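Fibrillarin-like rRNA/tRNA 2'-O-methyltransferase (PDB 1FBN) probably transfers methyl groups from S-adenosyl-L-methionine to ribose 2'-hydroxyls of rRNA and tRNA, at sites chosen by a guide RNA in box C/D particles. Local coordinates at residues A[29-34]-A[119-124]; A[48-53]-A[88-93]. All coordinates share one frame; numbering follows the deposited sequence.

Contact 1: A[29-34]-A[119-124]; sequences SIVKGK and AERENI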
loop_
_atom_site.group_PDB
_atom_site.type_symbol
_atom_site.label_atom_id
_atom_site.label_comp_id
_atom_site.label_asym_id
_atom_site.label_seq_id
_atom_site.Cartn_x
_atom_site.Cartn_y
_atom_site.Cartn_z
ATOM N N SER A 29 0.287 2.155 -16.240
ATOM C CA SER A 29 1.179 0.992 -16.305
ATOM C C SER A 29 2.618 1.260 -16.760
ATOM O O SER A 29 2.844 1.973 -17.743
ATOM C CB SER A 29 0.552 -0.083 -17.202
ATOM O OG SER A 29 1.378 -1.234 -17.294
ATOM N N ILE A 30 3.584 0.700 -16.031
ATOM C CA ILE A 30 4.996 0.847 -16.398
ATOM C C ILE A 30 5.499 -0.362 -17.210
ATOM O O ILE A 30 6.660 -0.412 -17.610
ATOM C CB ILE A 30 5.926 1.093 -15.177
ATOM C CG1 ILE A 30 5.832 -0.061 -14.180
ATOM C CG2 ILE A 30 5.615 2.438 -14.536
ATOM C CD1 ILE A 30 6.879 -0.004 -13.088
ATOM N N VAL A 31 4.627 -1.348 -17.409
ATOM C CA VAL A 31 4.936 -2.541 -18.208
ATOM C C VAL A 31 3.717 -2.786 -19.093
ATOM O O VAL A 31 2.826 -3.574 -18.759
ATOM C CB VAL A 31 5.201 -3.801 -17.346
ATOM C CG1 VAL A 31 5.517 -4.993 -18.252
ATOM C CG2 VAL A 31 6.354 -3.557 -16.392
ATOM N N LYS A 32 3.682 -2.088 -20.221
ATOM C CA LYS A 32 2.569 -2.180 -21.154
ATOM C C LYS A 32 2.434 -3.527 -21.856
ATOM O O LYS A 32 3.425 -4.211 -22.133
ATOM C CB LYS A 32 2.643 -1.023 -22.145
ATOM C CG LYS A 32 2.788 0.317 -21.418
ATOM C CD LYS A 32 2.753 1.538 -22.320
ATOM C CE LYS A 32 3.869 1.546 -23.349
ATOM N NZ LYS A 32 3.631 0.559 -24.446
ATOM N N GLY A 33 1.185 -3.916 -22.093
ATOM C CA GLY A 33 0.900 -5.181 -22.740
ATOM C C GLY A 33 0.854 -6.328 -21.750
ATOM O O GLY A 33 0.882 -7.498 -22.143
ATOM N N LYS A 34 0.770 -6.002 -20.464
ATOM C CA LYS A 34 0.729 -7.028 -19.431
ATOM C C LYS A 34 -0.333 -6.787 -18.370
ATOM O O LYS A 34 -0.493 -5.673 -17.869
ATOM C CB LYS A 34 2.095 -7.150 -18.741
ATOM C CG LYS A 34 2.199 -8.304 -17.737
ATOM C CD LYS A 34 3.511 -8.256 -16.955
ATOM C CE LYS A 34 3.826 -9.583 -16.269
ATOM N NZ LYS A 34 2.745 -10.040 -15.353
ATOM N N ALA A 119 7.026 -9.259 -12.679
ATOM C CA ALA A 119 8.109 -9.614 -13.587
ATOM C C ALA A 119 8.971 -8.470 -14.123
ATOM O O ALA A 119 10.106 -8.279 -13.679
ATOM C CB ALA A 119 7.550 -10.436 -14.750
ATOM N N GLU A 120 8.422 -7.697 -15.053
ATOM C CA GLU A 120 9.173 -6.612 -15.675
ATOM C C GLU A 120 9.199 -5.258 -14.962
ATOM O O GLU A 120 9.735 -4.288 -15.496
ATOM C CB GLU A 120 8.738 -6.460 -17.136
ATOM C CG GLU A 120 8.802 -7.777 -17.925
ATOM C CD GLU A 120 8.502 -7.611 -19.405
ATOM O OE1 GLU A 120 9.421 -7.211 -20.152
ATOM O OE2 GLU A 120 7.356 -7.892 -19.825
ATOM N N ARG A 121 8.623 -5.192 -13.763
ATOM C CA ARG A 121 8.620 -3.952 -12.980
ATOM C C ARG A 121 9.921 -3.910 -12.188
ATOM O O ARG A 121 9.986 -4.329 -11.035
ATOM C CB ARG A 121 7.402 -3.895 -12.054
ATOM C CG ARG A 121 6.107 -3.660 -12.809
ATOM C CD ARG A 121 4.896 -3.561 -11.901
ATOM N NE ARG A 121 3.826 -2.804 -12.549
ATOM C CZ ARG A 121 3.132 -3.227 -13.603
ATOM N NH1 ARG A 121 3.379 -4.419 -14.133
ATOM N NH2 ARG A 121 2.229 -2.432 -14.165
ATOM N N GLU A 122 10.958 -3.395 -12.834
ATOM C CA GLU A 122 12.287 -3.333 -12.246
ATOM C C GLU A 122 12.517 -2.395 -11.069
ATOM O O GLU A 122 13.578 -2.451 -10.447
ATOM C CB GLU A 122 13.323 -3.123 -13.345
ATOM C CG GLU A 122 13.369 -4.300 -14.310
ATOM C CD GLU A 122 14.335 -4.097 -15.456
ATOM O OE1 GLU A 122 15.563 -4.146 -15.215
ATOM O OE2 GLU A 122 13.866 -3.901 -16.598
ATOM N N ASN A 123 11.539 -1.544 -10.753
ATOM C CA ASN A 123 11.676 -0.643 -9.609
ATOM C C ASN A 123 11.229 -1.336 -8.317
ATOM O O ASN A 123 11.273 -0.750 -7.233
ATOM C CB ASN A 123 10.935 0.683 -9.826
ATOM C CG ASN A 123 9.464 0.500 -10.105
ATOM O OD1 ASN A 123 9.039 -0.528 -10.636
ATOM N ND2 ASN A 123 8.672 1.516 -9.769
ATOM N N ILE A 124 10.797 -2.589 -8.451
ATOM C CA ILE A 124 10.387 -3.401 -7.307
ATOM C C ILE A 124 11.576 -4.295 -6.953
ATOM O O ILE A 124 12.050 -5.077 -7.781
ATOM C CB ILE A 124 9.164 -4.294 -7.617
ATOM C CG1 ILE A 124 7.948 -3.438 -7.970
ATOM C CG2 ILE A 124 8.835 -5.156 -6.413
ATOM C CD1 ILE A 124 6.693 -4.244 -8.241
HETATM O O HOH W 1 1.570 -4.363 -16.449
#
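Arg121 and Val31 meet because of how each leaves its backbone. In Arg121, CG stands opposite the carbonyl carbon (chi1 -72°) and the chain then runs extended as far as NE, which carries the guanidinium across to the 29-34 loop. Val31 has CG1 opposite its own N (chi1 -180°), and this leaves CG2 to face the arginine. CG2 of Val31 lies 3.6 Å from CG of Arg121 and also sits over one face of the guanidinium, while Val31 CG1 packs on CB of Glu120 at 3.7 Å, those two side chains crossing at about a right angle. Ile30 crosses the aliphatic part of the same arginine at a slant, its CD1 3.7 Å from Arg121 CG and 3.3 Å from OD1 of Asn123. That carbonyl oxygen is buried here without a polar partner, whereas the ND2 of Asn123 is held by the backbone oxygens of Ala93 and Ala96. A water lying in the guanidinium plane also links the loops: it accepts from Arg121 NH1 at 2.9 Å and lies 2.7 Å from O of Val31 and 2.8 Å from O of Lys34. Ser29 OG accepts from the backbone N of Val31 in an ST turn, shaping the first loop. NH2 of Arg121 forms a salt bridge with Asp94, so an alanine in place of Arg121 would probably leave that carboxylate without this mate, the water without this donor and Val31 CG2 without the arginine that covers part of it. The contact thus joins the loop after strand 25-28, in the antiparallel sheet, to the loop between helix 108-117 and strand 124-128, at the edge of the mixed sheet, with helix 87-95 supplying Ala93 and Asp94 beside both.

Contact 2: A[48-53]-A[88-93]; sequences EYRIWN and TPSHVA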
loop_
_atom_site.group_PDB
_atom_site.type_symbol
_atom_site.label_atom_id
_atom_site.label_comp_id
_atom_site.label_asym_id
_atom_site.label_seq_id
_atom_site.Cartn_x
_atom_site.Cartn_y
_atom_site.Cartn_z
ATOM N N GLU A 48 -1.325 2.846 -20.998
ATOM C CA GLU A 48 -2.282 1.849 -20.540
ATOM C C GLU A 48 -2.643 2.101 -19.082
ATOM O O GLU A 48 -1.782 2.060 -18.207
ATOM C CB GLU A 48 -1.722 0.435 -20.711
ATOM C CG GLU A 48 -1.692 -0.043 -22.160
ATOM C CD GLU A 48 -1.243 -1.492 -22.324
ATOM O OE1 GLU A 48 -1.168 -2.231 -21.318
ATOM O OE2 GLU A 48 -0.972 -1.898 -23.477
ATOM N N TYR A 49 -3.907 2.423 -18.833
ATOM C CA TYR A 49 -4.372 2.671 -17.477
ATOM C C TYR A 49 -4.966 1.389 -16.911
ATOM O O TYR A 49 -5.919 0.841 -17.461
ATOM C CB TYR A 49 -5.403 3.802 -17.455
ATOM C CG TYR A 49 -4.835 5.139 -17.867
ATOM C CD1 TYR A 49 -4.832 5.535 -19.205
ATOM C CD2 TYR A 49 -4.296 6.010 -16.921
ATOM C CE1 TYR A 49 -4.306 6.767 -19.592
ATOM C CE2 TYR A 49 -3.768 7.244 -17.297
ATOM C CZ TYR A 49 -3.777 7.616 -18.634
ATOM O OH TYR A 49 -3.267 8.839 -19.010
ATOM N N ARG A 50 -4.364 0.893 -15.835
ATOM C CA ARG A 50 -4.817 -0.337 -15.197
ATOM C C ARG A 50 -5.843 -0.052 -14.114
ATOM O O ARG A 50 -5.537 0.616 -13.125
ATOM C CB ARG A 50 -3.639 -1.094 -14.580
ATOM C CG ARG A 50 -2.572 -1.523 -15.560
ATOM C CD ARG A 50 -1.745 -2.650 -14.971
ATOM N NE ARG A 50 -1.014 -2.211 -13.795
ATOM C CZ ARG A 50 -0.952 -2.870 -12.641
ATOM N NH1 ARG A 50 -1.581 -4.027 -12.471
ATOM N NH2 ARG A 50 -0.247 -2.358 -11.647
ATOM N N ILE A 51 -7.058 -0.561 -14.301
ATOM C CA ILE A 51 -8.126 -0.373 -13.326
ATOM C C ILE A 51 -7.704 -1.044 -12.021
ATOM O O ILE A 51 -7.450 -2.246 -11.977
ATOM C CB ILE A 51 -9.466 -0.958 -13.837
ATOM C CG1 ILE A 51 -9.923 -0.206 -15.095
ATOM C CG2 ILE A 51 -10.533 -0.902 -12.753
ATOM C CD1 ILE A 51 -10.075 1.298 -14.924
ATOM N N TRP A 52 -7.594 -0.226 -10.979
ATOM C CA TRP A 52 -7.170 -0.647 -9.643
ATOM C C TRP A 52 -8.365 -1.130 -8.813
ATOM O O TRP A 52 -9.051 -0.335 -8.171
ATOM C CB TRP A 52 -6.491 0.554 -8.978
ATOM C CG TRP A 52 -5.584 0.264 -7.823
ATOM C CD1 TRP A 52 -5.371 -0.941 -7.207
ATOM C CD2 TRP A 52 -4.778 1.220 -7.127
ATOM N NE1 TRP A 52 -4.483 -0.786 -6.165
ATOM C CE2 TRP A 52 -4.104 0.530 -6.094
ATOM C CE3 TRP A 52 -4.563 2.599 -7.277
ATOM C CZ2 TRP A 52 -3.226 1.173 -5.213
ATOM C CZ3 TRP A 52 -3.688 3.239 -6.399
ATOM C CH2 TRP A 52 -3.031 2.523 -5.380
ATOM N N ASN A 53 -8.580 -2.441 -8.807
ATOM C CA ASN A 53 -9.700 -3.067 -8.101
ATOM C C ASN A 53 -9.632 -3.007 -6.563
ATOM O O ASN A 53 -8.766 -3.632 -5.949
ATOM C CB ASN A 53 -9.833 -4.524 -8.571
ATOM C CG ASN A 53 -11.162 -5.166 -8.181
ATOM O OD1 ASN A 53 -11.883 -4.681 -7.309
ATOM N ND2 ASN A 53 -11.488 -6.271 -8.838
ATOM N N THR A 88 -1.264 -5.104 -5.147
ATOM C CA THR A 88 -0.949 -3.752 -4.695
ATOM C C THR A 88 0.462 -3.315 -5.103
ATOM O O THR A 88 0.645 -2.195 -5.579
ATOM C CB THR A 88 -1.180 -3.581 -3.178
ATOM O OG1 THR A 88 -2.546 -3.894 -2.874
ATOM C CG2 THR A 88 -0.900 -2.145 -2.742
ATOM N N PRO A 89 1.476 -4.197 -4.942
ATOM C CA PRO A 89 2.839 -3.815 -5.330
ATOM C C PRO A 89 2.954 -3.368 -6.790
ATOM O O PRO A 89 3.717 -2.463 -7.099
ATOM C CB PRO A 89 3.629 -5.093 -5.070
ATOM C CG PRO A 89 2.958 -5.636 -3.858
ATOM C CD PRO A 89 1.493 -5.485 -4.222
ATOM N N SER A 90 2.186 -3.976 -7.690
ATOM C CA SER A 90 2.258 -3.584 -9.096
ATOM C C SER A 90 1.765 -2.151 -9.318
ATOM O O SER A 90 2.368 -1.391 -10.078
ATOM C CB SER A 90 1.496 -4.569 -9.987
ATOM O OG SER A 90 0.108 -4.567 -9.713
ATOM N N HIS A 91 0.687 -1.780 -8.630
ATOM C CA HIS A 91 0.127 -0.436 -8.753
ATOM C C HIS A 91 0.999 0.610 -8.077
ATOM O O HIS A 91 1.115 1.733 -8.565
ATOM C CB HIS A 91 -1.300 -0.385 -8.201
ATOM C CG HIS A 91 -2.324 -0.973 -9.123
ATOM N ND1 HIS A 91 -2.856 -2.233 -8.944
ATOM C CD2 HIS A 91 -2.918 -0.470 -10.229
ATOM C CE1 HIS A 91 -3.735 -2.477 -9.900
ATOM N NE2 HIS A 91 -3.792 -1.423 -10.693
ATOM N N VAL A 92 1.603 0.246 -6.948
ATOM C CA VAL A 92 2.483 1.164 -6.229
ATOM C C VAL A 92 3.707 1.455 -7.104
ATOM O O VAL A 92 4.202 2.582 -7.128
ATOM C CB VAL A 92 2.926 0.585 -4.861
ATOM C CG1 VAL A 92 4.011 1.452 -4.240
ATOM C CG2 VAL A 92 1.729 0.497 -3.914
ATOM N N ALA A 93 4.158 0.442 -7.847
ATOM C CA ALA A 93 5.306 0.568 -8.747
ATOM C C ALA A 93 4.969 1.495 -9.916
ATOM O O ALA A 93 5.836 2.206 -10.429
ATOM C CB ALA A 93 5.723 -0.797 -9.258
#
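Arg50 on strand 47-51 reaches Ser90 and His91 on helix 87-95, joining the N-terminal antiparallel sheet to the Rossmann-like methyltransferase fold of the fibrillarin family. The axes of strand 48-51 and helix 88-93 are 10.7 Å apart at closest approach, a gap bridged by side chains. Arg50 can be followed outward. Its CB lies 3.9 Å from NE2 of His91; the chain then bends at chi3 (-64°), and the guanidinium turns flat onto the imidazole, the two planes 16° apart. CZ is 3.7 Å from NE2 of His91, while NH2 lies over the centre of the imidazole face. At the tip both terminal nitrogens converge on one oxygen, close to the guanidinium plane: NH2 donates to Ser90 OG at 3.0 Å and NH1 to the same OG at 3.3 Å. Ser90 OG is in turn hydrogen-bonded to O of Thr87, and Arg50 also forms salt bridges, with Glu39 through NH1 and with Asp94 through NH2, so its rotation is fixed by several partners. Against the opposite face of His91 lies the five-membered ring of Trp52, its centroid 3.7 Å from that of the imidazole and the planes 12° apart. The imidazole is therefore sandwiched between a cation and an indole, and its NE2 is buried without a polar partner. Thr88, at the start of this helical segment, belongs to the predicted S-adenosyl-L-methionine site. CB of His91 also makes a CH-pi contact over the indole, 3.8 Å from the centroid of the Trp52 five-membered ring.

How the contacts relate
Contacts 1 and 2 have centres about 10 Å apart and lie on the same side of the chain's centre. In sequence the order is 29-34, 48-53, 88-93, 119-124, so both segments of contact 2 fall between those of contact 1. Each pairs the N-terminal antiparallel sheet region with the mixed-sheet methyltransferase fold: contact 2 through strand 47-51 and helix 87-95, contact 1 through loops farther from the centre. They touch directly, with backbone N of Ser29 close to O of Glu48, a probable hydrogen bond. Asp94, just past 88-93, is common to both, which is consistent with neighbouring parts of one junction between the N-terminal sheet region and the methyltransferase fold.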